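Metallophosphoesterase TT1561-like domain-containing protein (Aquifex aeolicus, PDB 2YVT) probably hydrolyses phosphate ester bonds with metal ions, as calcineurin-like metallophosphoesterases do, though its substrate is unknown. Local coordinates at residues D19-L24 and R83-L88; N45-K50 and R64-E69; H72-T77 and L103-R108. One frame throughout, in Å; residues are numbered along the deposited sequence.

From the N terminus, the chain leaves strand 7-12 and enters the first half of contact 1 at residues 19-24, then passes strand 35-39 and reaches contact 2. Contact 2 closes a short loop, about half of it helical, between 45-50 and 64-69, and it nests entirely inside the larger loop that contact 1 closes at 83-88. Contact 3 opens at 72-77, within that larger loop, and closes beyond it at 103-108, so contacts 1 and 3 cross. All three use helix 65-86, which meets helices 46-57, 103-112 and 21-31 along its length. Contacts 2 and 3 touch, with Asn45 N probably hydrogen-bonded to Tyr73 OH; contact 1 lies apart.

Contact 1: residues D19-L24 and R83-L88; sequences DLLPKL and REIGEL
Leu21 and Glu84 face each other with their CA atoms 7.9 Å apart, and Leu24 and Leu88 follow at 8.7 Å between CA atoms, so the two backbones advance in the same sense. Residues 19-24 pass from a 3-10 turn into helix 21-31, while 83-88 lie at the C-terminal end of helix 65-86. Both helices belong to beta-alpha-beta crossovers of the sheet built on strands 7-12, 35-39 and 91-95, and here they pack on each other. Leu21 reaches across with both methyls. Its CD1 rests 3.6 Å from Glu84 OE1 and 3.7 Å from Glu84 CB, and its CD2 lies 3.9 Å from Ile85 CD1, the latter two side chains meeting almost perpendicularly. One turn on, Leu24 has CG anti to the backbone N (chi1 -173°), which swings its branch beside the carbonyl carbon and places CD2 3.9 Å from Leu88 CD1, again at about a right angle. Leu24 also touches Leu9 and Ile11 of strand 7-12, so this end of the contact continues into the packing against the sheet. Dispersion and buried apolar surface dominate the cohesion; one carboxylate oxygen of Glu84 also rests against a methyl, without a polar bond across.

Contact 2: residues N45-K50 and R64-E69; sequences NEALEK and RKVIHE
The first turn of helix 46-57, which bears Ala47 and Leu48, the residues that meet Val66 and Ile67, is tied by the backbone bond from Lys50 N to Glu46 O, 2.9 Å long. The first turns of helices 46-57 and 65-86 pack antiparallel, and the helices then run apart: the short axes of 46-50 and 65-69 lie at 173° to each other and approach to 9.4 Å. Val66 has its CG1 anti to the backbone N (chi1 176°), and that methyl lies over the opposing backbone, 3.7 Å from Ala47 O. Leu48 and Val66 run antiparallel alongside one another, bringing Leu48 CD1 within 4.0 Å of Val66 CG1 and 3.6 Å of Val66 O. The second branch of Leu48 serves a different neighbour, its CD2 meeting Ile67 CG1 at 4.1 Å with the side chains roughly perpendicular. Further along helix 65-86, Leu48 also packs on Asn70 and Ile74, while Ile67 touches Pro102 and Phe152, so this pair of turns is seated on the loops before helix 103-112 and around residue 152. Arg64, salt-bridged to Asp151, lays its guanidinium over the outer end of Ile67, whose CD1 sits 3.8 Å above the plane, displaced to one side of the group.

Contact 3: residues H72-T77 and L103-R108; sequences HYIIET and LKIFLR
Ile105 pushes its CG2 methyl between Ile74 and Ile75, and both of those side chains stand at about a right angle to it. The three isoleucines join two successive crossover helices of the alpha/beta fold, flanking the sheet of strands 35-39, 91-95 and 120-122: helix 65-86 leads into strand 91-95, and helix 103-112 leaves it toward strand 120-122. All three share nearly the same chi1 (-67° in Ile105), with CG2 anti to the backbone N, and it is their different places on the helix that make Ile74 and Ile75 offer different branches. Ile74 presents its CG2, 3.8 Å from Ile105 CG2; Ile75 answers with CG1, 3.7 Å from Ile105 CG2. One methyl thus touches two adjacent residues of the facing helix, with the backbones closest at Ile75 CA and Ile105 CA, 7.1 Å apart. Ile105 also packs on Glu71 of the facing helix. Ile74 is buried and also packs on Asn45, whereas Ile75 lies at the exposed border. Behind the isoleucines, Thr77 turns back on its own helix, its OG1 donating a 2.7 Å hydrogen bond to Tyr73 O from the face of the carbonyl plane opposite to Thr77 N, with a C=O...OG1 angle of 145°.

Contact 1: residues D19-L24 and R83-L88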
loop_
_atom_site.group_PDB
_atom_site.type_symbol
_atom_site.label_atom_id
_atom_site.label_comp_id
_atom_site.label_asym_id
_atom_site.label_seq_id
_atom_site.Cartn_x
_atom_site.Cartn_y
_atom_site.Cartn_z
ATOM N N ASP A 19 6.995 0.229 -17.319
ATOM C CA ASP A 19 6.550 -0.223 -18.643
ATOM C C ASP A 19 5.036 -0.415 -18.719
ATOM O O ASP A 19 4.462 -0.379 -19.806
ATOM C CB ASP A 19 7.256 -1.529 -19.049
ATOM C CG ASP A 19 6.993 -2.678 -18.075
ATOM O OD1 ASP A 19 7.239 -2.506 -16.862
ATOM O OD2 ASP A 19 6.573 -3.769 -18.530
ATOM N N LEU A 20 4.399 -0.637 -17.565
ATOM C CA LEU A 20 2.951 -0.828 -17.515
ATOM C C LEU A 20 2.128 0.446 -17.306
ATOM O O LEU A 20 0.899 0.415 -17.400
ATOM C CB LEU A 20 2.599 -1.868 -16.454
ATOM C CG LEU A 20 3.240 -3.245 -16.664
ATOM C CD1 LEU A 20 2.793 -4.176 -15.551
ATOM C CD2 LEU A 20 2.891 -3.823 -18.042
ATOM N N LEU A 21 2.799 1.568 -17.048
ATOM C CA LEU A 21 2.081 2.814 -16.783
ATOM C C LEU A 21 1.260 3.340 -17.969
ATOM O O LEU A 21 0.170 3.875 -17.753
ATOM C CB LEU A 21 2.998 3.882 -16.171
ATOM C CG LEU A 21 3.417 3.582 -14.721
ATOM C CD1 LEU A 21 4.381 4.651 -14.216
ATOM C CD2 LEU A 21 2.212 3.449 -13.784
ATOM N N PRO A 22 1.760 3.183 -19.218
ATOM C CA PRO A 22 0.880 3.549 -20.346
ATOM C C PRO A 22 -0.486 2.852 -20.345
ATOM O O PRO A 22 -1.502 3.480 -20.692
ATOM C CB PRO A 22 1.706 3.155 -21.576
ATOM C CG PRO A 22 3.123 3.287 -21.109
ATOM C CD PRO A 22 3.099 2.772 -19.687
ATOM N N LYS A 23 -0.528 1.586 -19.934
ATOM C CA LYS A 23 -1.813 0.891 -19.856
ATOM C C LYS A 23 -2.653 1.425 -18.699
ATOM O O LYS A 23 -3.871 1.575 -18.825
ATOM C CB LYS A 23 -1.627 -0.625 -19.784
ATOM C CG LYS A 23 -1.304 -1.215 -21.158
ATOM C CD LYS A 23 -1.053 -2.703 -21.104
ATOM C CE LYS A 23 -0.575 -3.219 -22.472
ATOM N NZ LYS A 23 -1.662 -3.251 -23.498
ATOM N N LEU A 24 -2.000 1.749 -17.583
ATOM C CA LEU A 24 -2.720 2.347 -16.459
ATOM C C LEU A 24 -3.318 3.708 -16.850
ATOM O O LEU A 24 -4.470 4.015 -16.528
ATOM C CB LEU A 24 -1.812 2.454 -15.228
ATOM C CG LEU A 24 -2.491 2.921 -13.937
ATOM C CD1 LEU A 24 -3.575 1.952 -13.460
ATOM C CD2 LEU A 24 -1.470 3.179 -12.843
ATOM N N ARG A 83 7.365 11.001 -10.093
ATOM C CA ARG A 83 7.166 11.755 -11.330
ATOM C C ARG A 83 6.141 11.072 -12.247
ATOM O O ARG A 83 5.183 11.697 -12.695
ATOM C CB ARG A 83 8.500 11.967 -12.062
ATOM C CG ARG A 83 8.348 12.524 -13.471
ATOM C CD ARG A 83 9.679 12.966 -14.057
ATOM N NE ARG A 83 10.665 11.886 -14.088
ATOM C CZ ARG A 83 10.750 10.949 -15.032
ATOM N NH1 ARG A 83 9.902 10.926 -16.055
ATOM N NH2 ARG A 83 11.693 10.018 -14.945
ATOM N N GLU A 84 6.335 9.780 -12.509
ATOM C CA GLU A 84 5.506 9.096 -13.496
ATOM C C GLU A 84 4.087 8.847 -13.002
ATOM O O GLU A 84 3.133 8.930 -13.770
ATOM C CB GLU A 84 6.197 7.821 -14.001
ATOM C CG GLU A 84 7.488 8.150 -14.746
ATOM C CD GLU A 84 7.949 7.074 -15.706
ATOM O OE1 GLU A 84 7.230 6.086 -15.916
ATOM O OE2 GLU A 84 9.053 7.233 -16.256
ATOM N N ILE A 85 3.942 8.574 -11.708
ATOM C CA ILE A 85 2.608 8.518 -11.122
ATOM C C ILE A 85 1.970 9.912 -11.085
ATOM O O ILE A 85 0.804 10.068 -11.440
ATOM C CB ILE A 85 2.626 7.888 -9.712
ATOM C CG1 ILE A 85 2.952 6.397 -9.807
ATOM C CG2 ILE A 85 1.281 8.105 -8.992
ATOM C CD1 ILE A 85 1.891 5.548 -10.539
ATOM N N GLY A 86 2.740 10.915 -10.662
ATOM C CA GLY A 86 2.251 12.297 -10.608
ATOM C C GLY A 86 1.700 12.780 -11.941
ATOM O O GLY A 86 0.631 13.392 -11.994
ATOM N N GLU A 87 2.419 12.467 -13.017
ATOM C CA GLU A 87 2.022 12.867 -14.373
ATOM C C GLU A 87 0.715 12.236 -14.867
ATOM O O GLU A 87 0.154 12.683 -15.868
ATOM C CB GLU A 87 3.160 12.595 -15.359
ATOM C CG GLU A 87 4.330 13.548 -15.158
ATOM C CD GLU A 87 5.397 13.437 -16.227
ATOM O OE1 GLU A 87 5.262 12.590 -17.139
ATOM O OE2 GLU A 87 6.374 14.211 -16.156
ATOM N N LEU A 88 0.226 11.207 -14.174
ATOM C CA LEU A 88 -1.085 10.644 -14.503
ATOM C C LEU A 88 -2.208 11.624 -14.153
ATOM O O LEU A 88 -3.322 11.523 -14.682
ATOM C CB LEU A 88 -1.305 9.300 -13.799
ATOM C CG LEU A 88 -0.336 8.187 -14.205
ATOM C CD1 LEU A 88 -0.574 6.968 -13.324
ATOM C CD2 LEU A 88 -0.522 7.849 -15.683
#

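Contact 2: residues N45-K50 and R64-E69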
loop_
_atom_site.group_PDB
_atom_site.type_symbol
_atom_site.label_atom_id
_atom_site.label_comp_id
_atom_site.label_asym_id
_atom_site.label_seq_id
_atom_site.Cartn_x
_atom_site.Cartn_y
_atom_site.Cartn_z
ATOM N N ASN A 45 14.098 -3.701 -4.512
ATOM C CA ASN A 45 14.972 -3.481 -3.353
ATOM C C ASN A 45 15.419 -4.791 -2.704
ATOM O O ASN A 45 15.431 -4.927 -1.476
ATOM C CB ASN A 45 14.256 -2.578 -2.330
ATOM C CG ASN A 45 15.201 -1.637 -1.586
ATOM O OD1 ASN A 45 16.402 -1.560 -1.868
ATOM N ND2 ASN A 45 14.638 -0.888 -0.638
ATOM N N GLU A 46 15.793 -5.757 -3.544
ATOM C CA GLU A 46 16.053 -7.122 -3.089
ATOM C C GLU A 46 17.281 -7.243 -2.191
ATOM O O GLU A 46 17.273 -8.012 -1.226
ATOM C CB GLU A 46 16.199 -8.047 -4.297
ATOM C CG GLU A 46 14.915 -8.216 -5.093
ATOM C CD GLU A 46 15.064 -9.183 -6.254
ATOM O OE1 GLU A 46 15.717 -10.241 -6.076
ATOM O OE2 GLU A 46 14.523 -8.883 -7.346
ATOM N N ALA A 47 18.327 -6.483 -2.510
ATOM C CA ALA A 47 19.584 -6.575 -1.777
ATOM C C ALA A 47 19.404 -6.189 -0.315
ATOM O O ALA A 47 19.933 -6.849 0.581
ATOM C CB ALA A 47 20.647 -5.720 -2.431
ATOM N N LEU A 48 18.642 -5.127 -0.063
ATOM C CA LEU A 48 18.443 -4.707 1.322
ATOM C C LEU A 48 17.705 -5.779 2.112
ATOM O O LEU A 48 18.074 -6.086 3.248
ATOM C CB LEU A 48 17.693 -3.369 1.399
ATOM C CG LEU A 48 18.555 -2.107 1.498
ATOM C CD1 LEU A 48 19.395 -1.931 0.245
ATOM C CD2 LEU A 48 17.669 -0.888 1.725
ATOM N N GLU A 49 16.654 -6.342 1.515
ATOM C CA GLU A 49 15.856 -7.338 2.206
ATOM C C GLU A 49 16.687 -8.579 2.499
ATOM O O GLU A 49 16.633 -9.108 3.607
ATOM C CB GLU A 49 14.616 -7.720 1.403
ATOM C CG GLU A 49 13.776 -8.760 2.103
ATOM C CD GLU A 49 12.408 -8.915 1.492
ATOM O OE1 GLU A 49 12.270 -8.783 0.253
ATOM O OE2 GLU A 49 11.469 -9.176 2.267
ATOM N N LYS A 50 17.463 -9.019 1.513
ATOM C CA LYS A 50 18.287 -10.212 1.687
ATOM C C LYS A 50 19.326 -10.023 2.785
ATOM O O LYS A 50 19.535 -10.929 3.588
ATOM C CB LYS A 50 18.971 -10.616 0.380
ATOM C CG LYS A 50 18.043 -11.267 -0.638
ATOM C CD LYS A 50 18.822 -11.712 -1.868
ATOM C CE LYS A 50 17.892 -12.185 -2.974
ATOM N NZ LYS A 50 17.330 -13.536 -2.695
ATOM N N ARG A 64 25.001 -2.140 7.332
ATOM C CA ARG A 64 24.437 -0.906 6.798
ATOM C C ARG A 64 25.133 -0.409 5.528
ATOM O O ARG A 64 24.616 0.467 4.839
ATOM C CB ARG A 64 24.381 0.182 7.876
ATOM C CG ARG A 64 23.430 -0.155 9.015
ATOM C CD ARG A 64 23.251 1.023 9.970
ATOM N NE ARG A 64 22.542 2.129 9.337
ATOM C CZ ARG A 64 21.214 2.226 9.256
ATOM N NH1 ARG A 64 20.436 1.283 9.775
ATOM N NH2 ARG A 64 20.666 3.276 8.660
ATOM N N LYS A 65 26.298 -0.980 5.209
ATOM C CA LYS A 65 26.952 -0.681 3.933
ATOM C C LYS A 65 26.048 -1.071 2.762
ATOM O O LYS A 65 26.062 -0.414 1.729
ATOM C CB LYS A 65 28.306 -1.388 3.820
ATOM C CG LYS A 65 29.330 -0.935 4.836
ATOM C CD LYS A 65 30.716 -1.445 4.464
ATOM C CE LYS A 65 31.766 -0.961 5.450
ATOM N NZ LYS A 65 32.033 0.501 5.322
ATOM N N VAL A 66 25.239 -2.118 2.947
ATOM C CA VAL A 66 24.285 -2.538 1.908
ATOM C C VAL A 66 23.248 -1.441 1.628
ATOM O O VAL A 66 22.885 -1.195 0.472
ATOM C CB VAL A 66 23.608 -3.894 2.261
ATOM C CG1 VAL A 66 22.553 -4.264 1.231
ATOM C CG2 VAL A 66 24.658 -4.996 2.335
ATOM N N ILE A 67 22.790 -0.767 2.684
ATOM C CA ILE A 67 21.890 0.370 2.505
ATOM C C ILE A 67 22.605 1.476 1.737
ATOM O O ILE A 67 22.126 1.953 0.712
ATOM C CB ILE A 67 21.382 0.931 3.857
ATOM C CG1 ILE A 67 20.558 -0.125 4.599
ATOM C CG2 ILE A 67 20.573 2.210 3.641
ATOM C CD1 ILE A 67 20.197 0.249 6.029
ATOM N N HIS A 68 23.777 1.861 2.226
ATOM C CA HIS A 68 24.481 2.995 1.653
ATOM C C HIS A 68 24.807 2.793 0.169
ATOM O O HIS A 68 24.637 3.714 -0.634
ATOM C CB HIS A 68 25.722 3.318 2.491
ATOM C CG HIS A 68 25.416 3.570 3.936
ATOM N ND1 HIS A 68 26.280 3.224 4.951
ATOM C CD2 HIS A 68 24.332 4.117 4.538
ATOM C CE1 HIS A 68 25.747 3.551 6.114
ATOM N NE2 HIS A 68 24.564 4.094 5.892
ATOM N N GLU A 69 25.211 1.576 -0.204
ATOM C CA GLU A 69 25.591 1.301 -1.591
ATOM C C GLU A 69 24.398 1.205 -2.546
ATOM O O GLU A 69 24.562 1.262 -3.769
ATOM C CB GLU A 69 26.502 0.070 -1.690
ATOM C CG GLU A 69 25.849 -1.274 -1.407
ATOM C CD GLU A 69 26.866 -2.352 -1.047
ATOM O OE1 GLU A 69 26.447 -3.485 -0.738
ATOM O OE2 GLU A 69 28.082 -2.067 -1.074
#

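Contact 3: residues H72-T77 and L103-R108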
loop_
_atom_site.group_PDB
_atom_site.type_symbol
_atom_site.label_atom_id
_atom_site.label_comp_id
_atom_site.label_asym_id
_atom_site.label_seq_id
_atom_site.Cartn_x
_atom_site.Cartn_y
_atom_site.Cartn_z
ATOM N N HIS A 72 21.636 5.365 -3.996
ATOM C CA HIS A 72 21.477 6.067 -5.262
ATOM C C HIS A 72 20.345 5.462 -6.104
ATOM O O HIS A 72 19.488 6.202 -6.616
ATOM C CB HIS A 72 22.789 6.112 -6.052
ATOM C CG HIS A 72 22.698 6.934 -7.301
ATOM N ND1 HIS A 72 22.382 6.389 -8.525
ATOM C CD2 HIS A 72 22.843 8.264 -7.507
ATOM C CE1 HIS A 72 22.354 7.344 -9.438
ATOM N NE2 HIS A 72 22.627 8.493 -8.845
ATOM N N TYR A 73 20.339 4.131 -6.219
ATOM C CA TYR A 73 19.275 3.391 -6.927
ATOM C C TYR A 73 17.899 3.639 -6.301
ATOM O O TYR A 73 16.925 3.913 -7.011
ATOM C CB TYR A 73 19.587 1.880 -6.981
ATOM C CG TYR A 73 18.375 0.965 -6.809
ATOM C CD1 TYR A 73 17.456 0.781 -7.845
ATOM C CD2 TYR A 73 18.158 0.280 -5.607
ATOM C CE1 TYR A 73 16.343 -0.051 -7.689
ATOM C CE2 TYR A 73 17.040 -0.561 -5.433
ATOM C CZ TYR A 73 16.145 -0.717 -6.480
ATOM O OH TYR A 73 15.052 -1.547 -6.328
ATOM N N ILE A 74 17.825 3.557 -4.975
ATOM C CA ILE A 74 16.541 3.719 -4.271
ATOM C C ILE A 74 15.973 5.115 -4.521
ATOM O O ILE A 74 14.803 5.273 -4.881
ATOM C CB ILE A 74 16.694 3.456 -2.745
ATOM C CG1 ILE A 74 17.010 1.983 -2.480
ATOM C CG2 ILE A 74 15.443 3.905 -1.968
ATOM C CD1 ILE A 74 17.529 1.725 -1.078
ATOM N N ILE A 75 16.817 6.128 -4.361
ATOM C CA ILE A 75 16.395 7.515 -4.564
ATOM C C ILE A 75 15.963 7.800 -6.006
ATOM O O ILE A 75 14.910 8.401 -6.245
ATOM C CB ILE A 75 17.507 8.500 -4.130
ATOM C CG1 ILE A 75 17.716 8.401 -2.614
ATOM C CG2 ILE A 75 17.140 9.920 -4.545
ATOM C CD1 ILE A 75 19.053 8.946 -2.132
ATOM N N GLU A 76 16.777 7.376 -6.965
ATOM C CA GLU A 76 16.486 7.604 -8.378
ATOM C C GLU A 76 15.170 6.929 -8.770
ATOM O O GLU A 76 14.344 7.500 -9.495
ATOM C CB GLU A 76 17.642 7.059 -9.225
ATOM C CG GLU A 76 17.587 7.391 -10.709
ATOM C CD GLU A 76 18.874 7.010 -11.449
ATOM O OE1 GLU A 76 19.648 6.177 -10.933
ATOM O OE2 GLU A 76 19.112 7.553 -12.549
ATOM N N THR A 77 14.975 5.708 -8.279
ATOM C CA THR A 77 13.799 4.929 -8.649
ATOM C C THR A 77 12.542 5.503 -7.994
ATOM O O THR A 77 11.502 5.617 -8.637
ATOM C CB THR A 77 13.988 3.446 -8.300
ATOM O OG1 THR A 77 15.208 2.986 -8.888
ATOM C CG2 THR A 77 12.827 2.598 -8.828
ATOM N N LEU A 103 12.564 3.879 5.365
ATOM C CA LEU A 103 11.422 4.780 5.461
ATOM C C LEU A 103 11.836 6.245 5.343
ATOM O O LEU A 103 11.162 7.027 4.669
ATOM C CB LEU A 103 10.631 4.559 6.750
ATOM C CG LEU A 103 9.364 5.405 6.908
ATOM C CD1 LEU A 103 8.344 5.146 5.776
ATOM C CD2 LEU A 103 8.739 5.133 8.261
ATOM N N LYS A 104 12.944 6.611 5.984
ATOM C CA LYS A 104 13.398 8.010 5.952
ATOM C C LYS A 104 13.672 8.484 4.522
ATOM O O LYS A 104 13.388 9.630 4.181
ATOM C CB LYS A 104 14.611 8.222 6.869
ATOM C CG LYS A 104 14.265 8.030 8.371
ATOM C CD LYS A 104 15.425 8.373 9.305
ATOM C CE LYS A 104 15.046 8.216 10.780
ATOM N NZ LYS A 104 14.720 6.814 11.187
ATOM N N ILE A 105 14.204 7.591 3.684
ATOM C CA ILE A 105 14.470 7.907 2.281
ATOM C C ILE A 105 13.162 7.958 1.474
ATOM O O ILE A 105 12.963 8.844 0.638
ATOM C CB ILE A 105 15.489 6.914 1.675
ATOM C CG1 ILE A 105 16.844 7.127 2.363
ATOM C CG2 ILE A 105 15.586 7.076 0.149
ATOM C CD1 ILE A 105 17.949 6.196 1.901
ATOM N N PHE A 106 12.263 7.017 1.740
ATOM C CA PHE A 106 10.969 7.015 1.089
ATOM C C PHE A 106 10.207 8.317 1.377
ATOM O O PHE A 106 9.648 8.932 0.470
ATOM C CB PHE A 106 10.141 5.811 1.546
ATOM C CG PHE A 106 8.801 5.747 0.907
ATOM C CD1 PHE A 106 8.658 5.275 -0.389
ATOM C CD2 PHE A 106 7.679 6.200 1.591
ATOM C CE1 PHE A 106 7.396 5.239 -0.996
ATOM C CE2 PHE A 106 6.434 6.174 0.996
ATOM C CZ PHE A 106 6.292 5.699 -0.294
ATOM N N LEU A 107 10.195 8.736 2.638
ATOM C CA LEU A 107 9.470 9.953 3.005
ATOM C C LEU A 107 10.144 11.219 2.478
ATOM O O LEU A 107 9.464 12.185 2.141
ATOM C CB LEU A 107 9.250 10.029 4.515
ATOM C CG LEU A 107 8.323 8.935 5.054
ATOM C CD1 LEU A 107 8.171 9.062 6.567
ATOM C CD2 LEU A 107 6.964 8.916 4.366
ATOM N N ARG A 108 11.471 11.201 2.371
ATOM C CA ARG A 108 12.161 12.315 1.734
ATOM C C ARG A 108 11.747 12.446 0.266
ATOM O O ARG A 108 11.509 13.552 -0.217
ATOM C CB ARG A 108 13.679 12.185 1.884
ATOM C CG ARG A 108 14.456 13.253 1.132
ATOM C CD ARG A 108 14.275 14.646 1.713
ATOM N NE ARG A 108 14.812 15.651 0.792
ATOM C CZ ARG A 108 14.900 16.947 1.062
ATOM N NH1 ARG A 108 14.523 17.416 2.244
ATOM N NH2 ARG A 108 15.384 17.787 0.148
#